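Local atomic coordinates of NADP-dependent glyceraldehyde-3-phosphate dehydrogenase (Bacillus halodurans, PDB entry 3PRL), a protein that probably catalyses the NADP-dependent, non-phosphorylating oxidation of glyceraldehyde 3-phosphate, as a member of the aldehyde dehydrogenase family. Residues L76-A81 and H119-A124; V148-L153 and S469-T474; G180-F185 and E209-V214; I107-R112 and N163-L168. All coordinates share one frame; numbering follows the deposited sequence. Where two conformers were deposited one is given.

Interaction 1 of 4, residues L76-A81 and H119-A124; sequences LLYAWA and HTADEA
The methyl group of A121 sits between the side chains of L77 and Y78 on the facing helix. L77 CD2 lies 3.8 Å from A121 CB, and its CB comes equally near. On the other flank Y78 CE1 approaches A121 CB to 3.6 Å, the methyl lying oblique to the ring. Y78 CG stands anti to its own carbonyl carbon (chi1 -67°), which extends the ring past A121 as far as D122. There Y78 OH donates to D122 OD1 at 2.6 Å, meeting that oxygen nearly end-on, with ring and carboxylate planes 46° apart. The tyrosine was modelled in two conformers, and the bond is that of the one described, so it is less certain than the rest. The segments belong to helices 70-86 and 103-124, a nearly antiparallel pair (170°) whose axes come within 9.3 Å, an ordinary packing distance. An alanine in place of D122 would probably leave the Y78 hydroxyl without this acceptor and its ring freer to turn. The D122 carboxylate also lies close to that of D122 of the second subunit, like charge to like, and makes a long, weak ion pair with R126 of that subunit. L77 also packs on A174 and V178 of helix 167-178.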
# COMPACT_ATOMS: atom_id res chain seq x y z
N LEU D 76 5.06 -18.46 -17.91
CA LEU D 76 4.51 -18.45 -19.27
C LEU D 76 4.68 -17.08 -19.92
O LEU D 76 4.95 -16.98 -21.11
CB LEU D 76 3.03 -18.88 -19.30
CG LEU D 76 2.32 -18.86 -20.67
CD1 LEU D 76 3.00 -19.78 -21.71
CD2 LEU D 76 0.82 -19.18 -20.57
N LEU D 77 4.51 -16.03 -19.13
CA LEU D 77 4.66 -14.68 -19.64
C LEU D 77 6.11 -14.42 -20.02
O LEU D 77 6.36 -14.00 -21.13
CB LEU D 77 4.12 -13.63 -18.65
CG LEU D 77 2.66 -13.21 -18.85
CD1 LEU D 77 1.67 -14.37 -18.72
CD2 LEU D 77 2.28 -12.06 -17.88
N TYR D 78 7.03 -14.68 -19.08
CA TYR D 78 8.46 -14.59 -19.31
C TYR D 78 8.83 -15.29 -20.61
O TYR D 78 9.49 -14.72 -21.47
CB TYR D 78 9.26 -15.23 -18.16
CG TYR D 78 9.18 -14.55 -16.80
CD1 TYR D 78 8.84 -13.21 -16.69
CD2 TYR D 78 9.51 -15.24 -15.63
CE1 TYR D 78 8.78 -12.58 -15.45
CE2 TYR D 78 9.46 -14.61 -14.39
CZ TYR D 78 9.09 -13.28 -14.31
OH TYR D 78 9.03 -12.65 -13.08
N ALA D 79 8.37 -16.55 -20.76
CA ALA D 79 8.67 -17.38 -21.95
C ALA D 79 8.15 -16.75 -23.24
O ALA D 79 8.83 -16.76 -24.26
CB ALA D 79 8.10 -18.78 -21.79
N TRP D 80 6.94 -16.20 -23.17
CA TRP D 80 6.33 -15.53 -24.31
C TRP D 80 7.15 -14.31 -24.68
O TRP D 80 7.44 -14.09 -25.85
CB TRP D 80 4.89 -15.16 -23.94
CG TRP D 80 4.10 -14.42 -24.97
CD1 TRP D 80 4.26 -14.45 -26.33
CD2 TRP D 80 2.98 -13.57 -24.72
NE1 TRP D 80 3.32 -13.65 -26.93
CE2 TRP D 80 2.52 -13.10 -25.97
CE3 TRP D 80 2.32 -13.16 -23.55
CZ2 TRP D 80 1.43 -12.24 -26.08
CZ3 TRP D 80 1.25 -12.30 -23.67
CH2 TRP D 80 0.80 -11.86 -24.92
N ALA D 81 7.54 -13.53 -23.67
CA ALA D 81 8.33 -12.31 -23.86
C ALA D 81 9.66 -12.63 -24.54
O ALA D 81 10.06 -11.94 -25.49
CB ALA D 81 8.57 -11.62 -22.56
N HIS D 119 7.27 -7.01 -17.16
CA HIS D 119 6.96 -6.10 -16.06
C HIS D 119 5.58 -6.35 -15.45
O HIS D 119 5.39 -6.15 -14.25
CB HIS D 119 7.08 -4.66 -16.52
CG HIS D 119 7.27 -3.69 -15.41
ND1 HIS D 119 8.52 -3.27 -14.99
CD2 HIS D 119 6.38 -3.06 -14.60
CE1 HIS D 119 8.39 -2.43 -13.99
NE2 HIS D 119 7.10 -2.29 -13.73
N THR D 120 4.64 -6.75 -16.31
CA THR D 120 3.29 -7.19 -15.96
C THR D 120 3.35 -8.49 -15.15
O THR D 120 2.65 -8.63 -14.13
CB THR D 120 2.41 -7.44 -17.25
OG1 THR D 120 2.15 -6.21 -17.93
CG2 THR D 120 1.09 -8.08 -16.93
N ALA D 121 4.11 -9.46 -15.66
CA ALA D 121 4.37 -10.71 -14.91
C ALA D 121 4.88 -10.45 -13.48
O ALA D 121 4.28 -10.97 -12.53
CB ALA D 121 5.33 -11.59 -15.66
N ASP D 122 5.94 -9.66 -13.34
CA ASP D 122 6.53 -9.35 -12.01
C ASP D 122 5.51 -8.59 -11.13
O ASP D 122 5.46 -8.77 -9.91
CB ASP D 122 7.81 -8.50 -12.08
CG ASP D 122 8.78 -8.92 -13.19
OD1 ASP D 122 9.09 -10.11 -13.32
OD2 ASP D 122 9.29 -8.00 -13.90
N GLU D 123 4.73 -7.71 -11.75
CA GLU D 123 3.72 -6.95 -11.00
C GLU D 123 2.63 -7.85 -10.42
O GLU D 123 2.10 -7.58 -9.33
CB GLU D 123 3.13 -5.83 -11.85
CG GLU D 123 2.36 -4.77 -11.06
CD GLU D 123 3.26 -3.90 -10.17
OE1 GLU D 123 2.92 -3.71 -9.00
OE2 GLU D 123 4.29 -3.40 -10.65
N ALA D 124 2.31 -8.93 -11.13
CA ALA D 124 1.31 -9.87 -10.66
C ALA D 124 1.79 -10.62 -9.41
O ALA D 124 1.03 -10.82 -8.46
CB ALA D 124 0.91 -10.84 -11.75

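Interaction 2 of 4, residues V148-L153 and S469-T474; sequences VEREPL and SLLSMT
R150 reaches across to T474, its NH1 donating to T474 OG1 at 2.9 Å with an N-H...O angle of 154°. The hydroxyl oxygen sits at the guanidinium edge, tilted slightly from the plane, while L471 CG lies over one face of that group. Bends at chi2 and chi3 turn the arginine back over the threonine, bringing R150 CD to 3.2 Å from T474 OG1. Farther along the strand, the backbones meet at P152 and T474, an antiparallel non-hydrogen-bonded pair with their CA atoms 4.4 Å apart. Beside it T474 CA approaches E151 O to 3.2 Å as a CA-H...O contact. L153 closes the other end: its CD1 lies 3.4 Å from S472 O, its CD2 packs near T474 O, and its N makes a weak bond to M473 O.

Behind this first shell, T474 OG1 donates to L470 O at 2.8 Å, tying the threonine to the last turn of helix 466-472. N181 ND2 donates to M473 O, and its OD1 takes a weak bond from L153 N. R150 NH2 has a second partner in a salt bridge to E476. Strands 144-159 and 474-482 run on together as part of the extended arm by which aldehyde dehydrogenases oligomerise, and E151 forms a salt bridge with K431 of the third subunit. A valine in place of T474 would probably leave R150 NH1 without its acceptor and L470 O without the hydroxyl. Accepting from an arginine while donating to a carbonyl, this one hydroxyl has both its roles engaged, and so joins the arginine of one strand to the carbonyl of the helix.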
# COMPACT_ATOMS: atom_id res chain seq x y z
N VAL D 148 -8.70 -10.47 2.53
CA VAL D 148 -9.10 -9.91 1.24
C VAL D 148 -8.03 -10.28 0.22
O VAL D 148 -6.84 -10.05 0.43
CB VAL D 148 -9.38 -8.37 1.31
CG1 VAL D 148 -10.03 -7.84 0.01
CG2 VAL D 148 -10.31 -8.02 2.50
N GLU D 149 -8.45 -10.91 -0.87
CA GLU D 149 -7.54 -11.20 -1.96
C GLU D 149 -8.17 -10.74 -3.27
O GLU D 149 -9.30 -10.22 -3.26
CB GLU D 149 -7.19 -12.69 -1.99
CG GLU D 149 -6.12 -13.08 -0.97
CD GLU D 149 -5.96 -14.60 -0.78
OE1 GLU D 149 -7.00 -15.29 -0.58
OE2 GLU D 149 -4.80 -15.09 -0.84
N ARG D 150 -7.44 -10.92 -4.39
CA ARG D 150 -7.96 -10.68 -5.73
C ARG D 150 -8.19 -11.96 -6.54
O ARG D 150 -7.35 -12.85 -6.57
CB ARG D 150 -7.02 -9.77 -6.53
CG ARG D 150 -6.93 -8.39 -5.94
CD ARG D 150 -7.04 -7.35 -7.00
NE ARG D 150 -7.80 -6.25 -6.47
CZ ARG D 150 -8.92 -5.77 -6.99
NH1 ARG D 150 -9.42 -6.24 -8.13
NH2 ARG D 150 -9.53 -4.78 -6.36
N GLU D 151 -9.33 -12.01 -7.22
CA GLU D 151 -9.78 -13.18 -7.97
C GLU D 151 -9.99 -12.77 -9.43
O GLU D 151 -10.55 -11.71 -9.68
CB GLU D 151 -11.10 -13.68 -7.36
CG GLU D 151 -11.91 -14.71 -8.16
CD GLU D 151 -11.44 -16.16 -8.00
OE1 GLU D 151 -10.23 -16.41 -7.86
OE2 GLU D 151 -12.30 -17.06 -8.05
N PRO D 152 -9.54 -13.59 -10.40
CA PRO D 152 -9.88 -13.30 -11.81
C PRO D 152 -11.39 -13.12 -12.00
O PRO D 152 -12.18 -13.68 -11.25
CB PRO D 152 -9.42 -14.55 -12.56
CG PRO D 152 -8.95 -15.56 -11.51
CD PRO D 152 -8.64 -14.76 -10.28
N LEU D 153 -11.78 -12.35 -13.01
CA LEU D 153 -13.20 -12.21 -13.33
C LEU D 153 -13.72 -13.40 -14.15
O LEU D 153 -14.89 -13.79 -14.00
CB LEU D 153 -13.47 -10.87 -14.05
CG LEU D 153 -13.05 -9.54 -13.43
CD1 LEU D 153 -12.81 -8.49 -14.52
CD2 LEU D 153 -14.07 -9.01 -12.40
N SER D 469 -4.13 -2.07 -14.83
CA SER D 469 -4.61 -3.16 -15.67
C SER D 469 -4.91 -4.40 -14.86
O SER D 469 -5.96 -5.00 -15.02
CB SER D 469 -3.60 -3.49 -16.77
OG SER D 469 -3.61 -2.43 -17.71
N LEU D 470 -3.98 -4.79 -13.98
CA LEU D 470 -4.17 -6.01 -13.17
C LEU D 470 -5.42 -5.99 -12.30
O LEU D 470 -6.11 -7.01 -12.18
CB LEU D 470 -2.93 -6.28 -12.32
CG LEU D 470 -1.74 -6.65 -13.19
CD1 LEU D 470 -0.44 -6.38 -12.49
CD2 LEU D 470 -1.82 -8.10 -13.58
N LEU D 471 -5.70 -4.81 -11.72
CA LEU D 471 -6.87 -4.55 -10.87
C LEU D 471 -8.17 -4.58 -11.65
O LEU D 471 -9.22 -4.98 -11.13
CB LEU D 471 -6.73 -3.17 -10.18
CG LEU D 471 -5.92 -3.05 -8.86
CD1 LEU D 471 -4.72 -3.98 -8.77
CD2 LEU D 471 -5.47 -1.61 -8.57
N SER D 472 -8.11 -4.11 -12.89
CA SER D 472 -9.29 -4.10 -13.72
C SER D 472 -9.62 -5.52 -14.20
O SER D 472 -10.74 -5.79 -14.64
CB SER D 472 -9.09 -3.15 -14.89
OG SER D 472 -8.07 -3.64 -15.74
N MET D 473 -8.64 -6.42 -14.05
CA MET D 473 -8.77 -7.81 -14.49
C MET D 473 -9.27 -8.75 -13.38
O MET D 473 -9.41 -9.95 -13.60
CB MET D 473 -7.43 -8.34 -15.00
CG MET D 473 -6.75 -7.50 -16.08
SD MET D 473 -7.43 -7.71 -17.74
CE MET D 473 -6.59 -6.40 -18.64
N THR D 474 -9.48 -8.18 -12.20
CA THR D 474 -9.75 -8.96 -11.01
C THR D 474 -10.89 -8.30 -10.23
O THR D 474 -11.45 -7.31 -10.66
CB THR D 474 -8.50 -9.02 -10.09
OG1 THR D 474 -7.85 -7.75 -10.10
CG2 THR D 474 -7.51 -10.10 -10.55

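Interaction 3 of 4, residues G180-F185 and E209-V214; sequences GNTVVF and EGIIQV
I212 CD1 forms the apolar centre, reaching V183 CG1 at 3.8 Å and F185 CB at 3.9 Å. I212 extends CG1 away from its backbone N (chi1 179°) and then bends at chi2 (73°), which carries the terminal methyl over to the neighbouring strand. V214 CG1 lies oblique to the F185 ring on this same side of the sheet. At the entry to the strands T182 CG2 packs against I211 CD1 at 3.7 Å, the two side chains crossing at about a right angle. The backbones between them run parallel: V183 N donates to I211 O at 2.7 Å, Q213 N to V183 O at 2.9 Å, and F185 N to Q213 O at 2.7 Å. The polar ends find partners beyond the two strands, T182 OG1 with A58 O and Q213 OE1 with N17 N. G180, in a Schellman motif at the end of helix 167-178, turns the chain into its strand with positive phi. The pair frames the beta-alpha-beta unit of strand 182-186, helix 192-204 and strand 212-214 in the Rossmann-like cofactor domain. Helix 167-178 packs on V183 and F185, helix 48-65 meets V184 on the other face, and strand 144-159 flanks strand 182-186.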
# COMPACT_ATOMS: atom_id res chain seq x y z
N GLY D 180 -5.11 -14.85 -13.90
CA GLY D 180 -5.88 -16.08 -13.87
C GLY D 180 -7.17 -16.08 -14.65
O GLY D 180 -7.99 -16.97 -14.48
N ASN D 181 -7.34 -15.06 -15.50
CA ASN D 181 -8.45 -15.01 -16.47
C ASN D 181 -8.04 -15.79 -17.71
O ASN D 181 -6.88 -16.15 -17.85
CB ASN D 181 -8.74 -13.55 -16.86
CG ASN D 181 -9.17 -12.70 -15.67
OD1 ASN D 181 -10.34 -12.68 -15.30
ND2 ASN D 181 -8.21 -11.97 -15.06
N THR D 182 -8.99 -16.06 -18.61
CA THR D 182 -8.66 -16.51 -19.96
C THR D 182 -9.05 -15.42 -20.97
O THR D 182 -9.71 -14.44 -20.61
CB THR D 182 -9.27 -17.89 -20.28
OG1 THR D 182 -10.70 -17.86 -20.12
CG2 THR D 182 -8.69 -18.94 -19.35
N VAL D 183 -8.59 -15.57 -22.22
CA VAL D 183 -8.78 -14.52 -23.21
C VAL D 183 -9.43 -14.99 -24.50
O VAL D 183 -9.05 -16.00 -25.11
CB VAL D 183 -7.47 -13.74 -23.50
CG1 VAL D 183 -7.67 -12.76 -24.63
CG2 VAL D 183 -6.96 -12.99 -22.27
N VAL D 184 -10.45 -14.23 -24.90
CA VAL D 184 -10.88 -14.22 -26.29
C VAL D 184 -10.28 -12.97 -26.92
O VAL D 184 -10.58 -11.85 -26.50
CB VAL D 184 -12.41 -14.27 -26.40
CG1 VAL D 184 -12.85 -14.15 -27.85
CG2 VAL D 184 -12.90 -15.58 -25.84
N PHE D 185 -9.37 -13.19 -27.88
CA PHE D 185 -8.62 -12.13 -28.55
C PHE D 185 -9.17 -11.82 -29.95
O PHE D 185 -9.16 -12.69 -30.83
CB PHE D 185 -7.13 -12.51 -28.66
CG PHE D 185 -6.27 -11.48 -29.40
CD1 PHE D 185 -6.47 -10.10 -29.22
CD2 PHE D 185 -5.24 -11.89 -30.25
CE1 PHE D 185 -5.70 -9.16 -29.88
CE2 PHE D 185 -4.44 -10.95 -30.92
CZ PHE D 185 -4.67 -9.58 -30.73
N GLU D 209 -4.10 -25.24 -23.52
CA GLU D 209 -5.23 -25.15 -24.45
C GLU D 209 -6.38 -24.30 -23.90
O GLU D 209 -6.75 -24.46 -22.75
CB GLU D 209 -5.74 -26.56 -24.78
CG GLU D 209 -5.87 -27.43 -23.53
CD GLU D 209 -6.23 -28.87 -23.82
OE1 GLU D 209 -5.46 -29.56 -24.53
OE2 GLU D 209 -7.27 -29.31 -23.30
N GLY D 210 -6.92 -23.40 -24.72
CA GLY D 210 -8.08 -22.58 -24.33
C GLY D 210 -7.83 -21.23 -23.68
O GLY D 210 -8.61 -20.29 -23.86
N ILE D 211 -6.74 -21.12 -22.92
CA ILE D 211 -6.39 -19.88 -22.18
C ILE D 211 -6.39 -18.63 -23.05
O ILE D 211 -6.81 -17.55 -22.62
CB ILE D 211 -5.00 -20.01 -21.49
CG1 ILE D 211 -4.93 -21.29 -20.68
CG2 ILE D 211 -4.70 -18.78 -20.62
CD1 ILE D 211 -6.12 -21.52 -19.79
N ILE D 212 -5.88 -18.81 -24.27
CA ILE D 212 -5.92 -17.83 -25.33
C ILE D 212 -6.64 -18.43 -26.55
O ILE D 212 -6.26 -19.49 -27.06
CB ILE D 212 -4.49 -17.32 -25.71
CG1 ILE D 212 -4.53 -16.29 -26.86
CG2 ILE D 212 -3.54 -18.48 -26.04
CD1 ILE D 212 -5.07 -14.91 -26.44
N GLN D 213 -7.70 -17.74 -26.98
CA GLN D 213 -8.40 -18.04 -28.23
C GLN D 213 -8.33 -16.80 -29.12
O GLN D 213 -8.47 -15.67 -28.63
CB GLN D 213 -9.86 -18.41 -27.95
CG GLN D 213 -10.04 -19.37 -26.77
CD GLN D 213 -9.80 -20.82 -27.12
OE1 GLN D 213 -8.76 -21.18 -27.70
NE2 GLN D 213 -10.76 -21.68 -26.79
N VAL D 214 -8.09 -17.00 -30.42
CA VAL D 214 -8.10 -15.88 -31.38
C VAL D 214 -9.37 -15.92 -32.20
O VAL D 214 -9.68 -16.94 -32.82
CB VAL D 214 -6.87 -15.88 -32.33
CG1 VAL D 214 -6.85 -14.61 -33.20
CG2 VAL D 214 -5.57 -16.04 -31.55

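Interaction 4 of 4, residues I107-R112 and N163-L168; sequences IGEVSR and NYPVNL
E109 makes a buried, mainly polar contact: its carboxylate, projecting from helix 103-124, receives the backbone amides where the loop after F162 turns into helix 167-178. E109 OE2 accepts two bonds, from V166 N and from N167 N, each 3.0 Å long. The N167 amide comes in on the anti lone pair, whereas the V166 amide approaches from above the carboxylate plane, 41° out of it. Fully stretched, with CG anti to its backbone N (chi1 173°), the side chain reaches from helix 103-124 to the start of helix 167-178. Its shaft is packed as well, E109 CG lying 3.7 Å from N167 CB, and at the carboxylate P165 CD comes within 3.1 Å of E109 OE2. A carboxylate at the amino end of a helix faces the positive end of the helix dipole, which probably favours its charge, and E109 OE1 adds a salt bridge to K101. Helix 167-178 belongs to the Rossmann-like cofactor domain, and the loop leading into it carries the NADP-binding residues S160 and F162. Farther along, R112 CG rests 3.8 Å from N167 ND2, its guanidinium turned 87° from that amide and salt-bridged to D449. Y164 OH is hydrogen-bonded to R292 NE, and the tyrosine ring makes a cation-pi contact with K101.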
# COMPACT_ATOMS: atom_id res chain seq x y z
N ILE D 107 9.71 -2.83 -35.25
CA ILE D 107 10.52 -3.75 -34.46
C ILE D 107 10.54 -3.29 -33.02
O ILE D 107 10.52 -4.11 -32.12
CB ILE D 107 12.00 -3.84 -34.95
CG1 ILE D 107 12.06 -4.17 -36.43
CG2 ILE D 107 12.77 -4.86 -34.12
CD1 ILE D 107 13.31 -3.63 -37.11
N GLY D 108 10.57 -1.96 -32.83
CA GLY D 108 10.56 -1.32 -31.52
C GLY D 108 9.29 -1.66 -30.75
O GLY D 108 9.32 -1.79 -29.53
N GLU D 109 8.19 -1.81 -31.49
CA GLU D 109 6.92 -2.21 -30.92
C GLU D 109 6.99 -3.59 -30.30
O GLU D 109 6.47 -3.79 -29.20
CB GLU D 109 5.81 -2.18 -31.97
CG GLU D 109 4.49 -2.76 -31.45
CD GLU D 109 3.30 -2.51 -32.34
OE1 GLU D 109 3.47 -1.94 -33.45
OE2 GLU D 109 2.20 -2.90 -31.93
N VAL D 110 7.63 -4.53 -30.99
CA VAL D 110 7.85 -5.88 -30.47
C VAL D 110 8.77 -5.87 -29.22
O VAL D 110 8.49 -6.56 -28.25
CB VAL D 110 8.41 -6.87 -31.54
CG1 VAL D 110 8.32 -8.31 -31.05
CG2 VAL D 110 7.69 -6.72 -32.89
N SER D 111 9.86 -5.09 -29.26
CA SER D 111 10.79 -4.98 -28.12
C SER D 111 10.06 -4.50 -26.88
O SER D 111 10.16 -5.11 -25.81
CB SER D 111 11.94 -4.00 -28.39
OG SER D 111 12.69 -4.37 -29.51
N ARG D 112 9.32 -3.41 -27.05
CA ARG D 112 8.62 -2.78 -25.94
C ARG D 112 7.55 -3.73 -25.41
O ARG D 112 7.32 -3.77 -24.21
CB ARG D 112 8.02 -1.42 -26.35
CG ARG D 112 7.36 -0.65 -25.19
CD ARG D 112 7.07 0.82 -25.55
NE ARG D 112 5.89 1.32 -24.84
CZ ARG D 112 5.31 2.51 -25.06
NH1 ARG D 112 5.79 3.35 -25.97
NH2 ARG D 112 4.22 2.86 -24.36
N ASN D 163 -3.34 0.55 -34.99
CA ASN D 163 -2.43 1.40 -34.22
C ASN D 163 -1.16 0.67 -33.79
O ASN D 163 -0.04 0.96 -34.25
CB ASN D 163 -3.21 1.77 -32.92
CG ASN D 163 -3.25 3.26 -32.61
OD1 ASN D 163 -3.74 3.65 -31.54
ND2 ASN D 163 -2.81 4.10 -33.53
N TYR D 164 -1.35 -0.27 -32.88
CA TYR D 164 -0.29 -1.01 -32.22
C TYR D 164 -0.82 -2.43 -32.08
O TYR D 164 -1.43 -2.77 -31.09
CB TYR D 164 0.00 -0.41 -30.83
CG TYR D 164 0.55 1.00 -30.82
CD1 TYR D 164 1.92 1.23 -30.66
CD2 TYR D 164 -0.29 2.11 -30.95
CE1 TYR D 164 2.44 2.53 -30.64
CE2 TYR D 164 0.21 3.42 -30.93
CZ TYR D 164 1.59 3.62 -30.78
OH TYR D 164 2.11 4.90 -30.76
N PRO D 165 -0.60 -3.26 -33.10
CA PRO D 165 -1.26 -4.56 -33.16
C PRO D 165 -0.53 -5.70 -32.40
O PRO D 165 -1.01 -6.83 -32.37
CB PRO D 165 -1.32 -4.83 -34.65
CG PRO D 165 -0.08 -4.18 -35.18
CD PRO D 165 0.20 -2.99 -34.31
N VAL D 166 0.63 -5.40 -31.83
CA VAL D 166 1.31 -6.33 -30.95
C VAL D 166 1.27 -5.70 -29.56
O VAL D 166 0.72 -6.28 -28.62
CB VAL D 166 2.76 -6.68 -31.49
CG1 VAL D 166 3.54 -7.52 -30.53
CG2 VAL D 166 2.65 -7.43 -32.80
N ASN D 167 1.76 -4.47 -29.47
CA ASN D 167 1.79 -3.72 -28.21
C ASN D 167 0.45 -3.58 -27.47
O ASN D 167 0.36 -3.92 -26.29
CB ASN D 167 2.40 -2.33 -28.46
CG ASN D 167 2.85 -1.66 -27.19
OD1 ASN D 167 2.03 -1.17 -26.41
ND2 ASN D 167 4.16 -1.62 -26.97
N LEU D 168 -0.58 -3.09 -28.16
CA LEU D 168 -1.88 -2.84 -27.54
C LEU D 168 -2.72 -4.11 -27.44
O LEU D 168 -3.72 -4.14 -26.72
CB LEU D 168 -2.63 -1.72 -28.29
CG LEU D 168 -1.98 -0.33 -28.33
CD1 LEU D 168 -2.92 0.65 -28.98
CD2 LEU D 168 -1.58 0.14 -26.95

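Following the chain, interaction 1 opens on helix 70-86 and closes on helix 103-124. That helix has already opened interaction 4 at 107-112, so the two cross and share it. Before interaction 4 closes at 163-168, strand 144-159 opens interaction 2, which crosses it in turn and closes only at 469-474. Nested in this long loop, interaction 3 joins strands 182-186 and 212-214. Interaction 2 touches interaction 3 through M473 O and N181 ND2, 2.8 Å apart, probably hydrogen-bonded, and interaction 1 where E123 packs on L470. Helix 103-124, the cofactor-domain sheet and the base of the oligomerisation arm are thereby tied together.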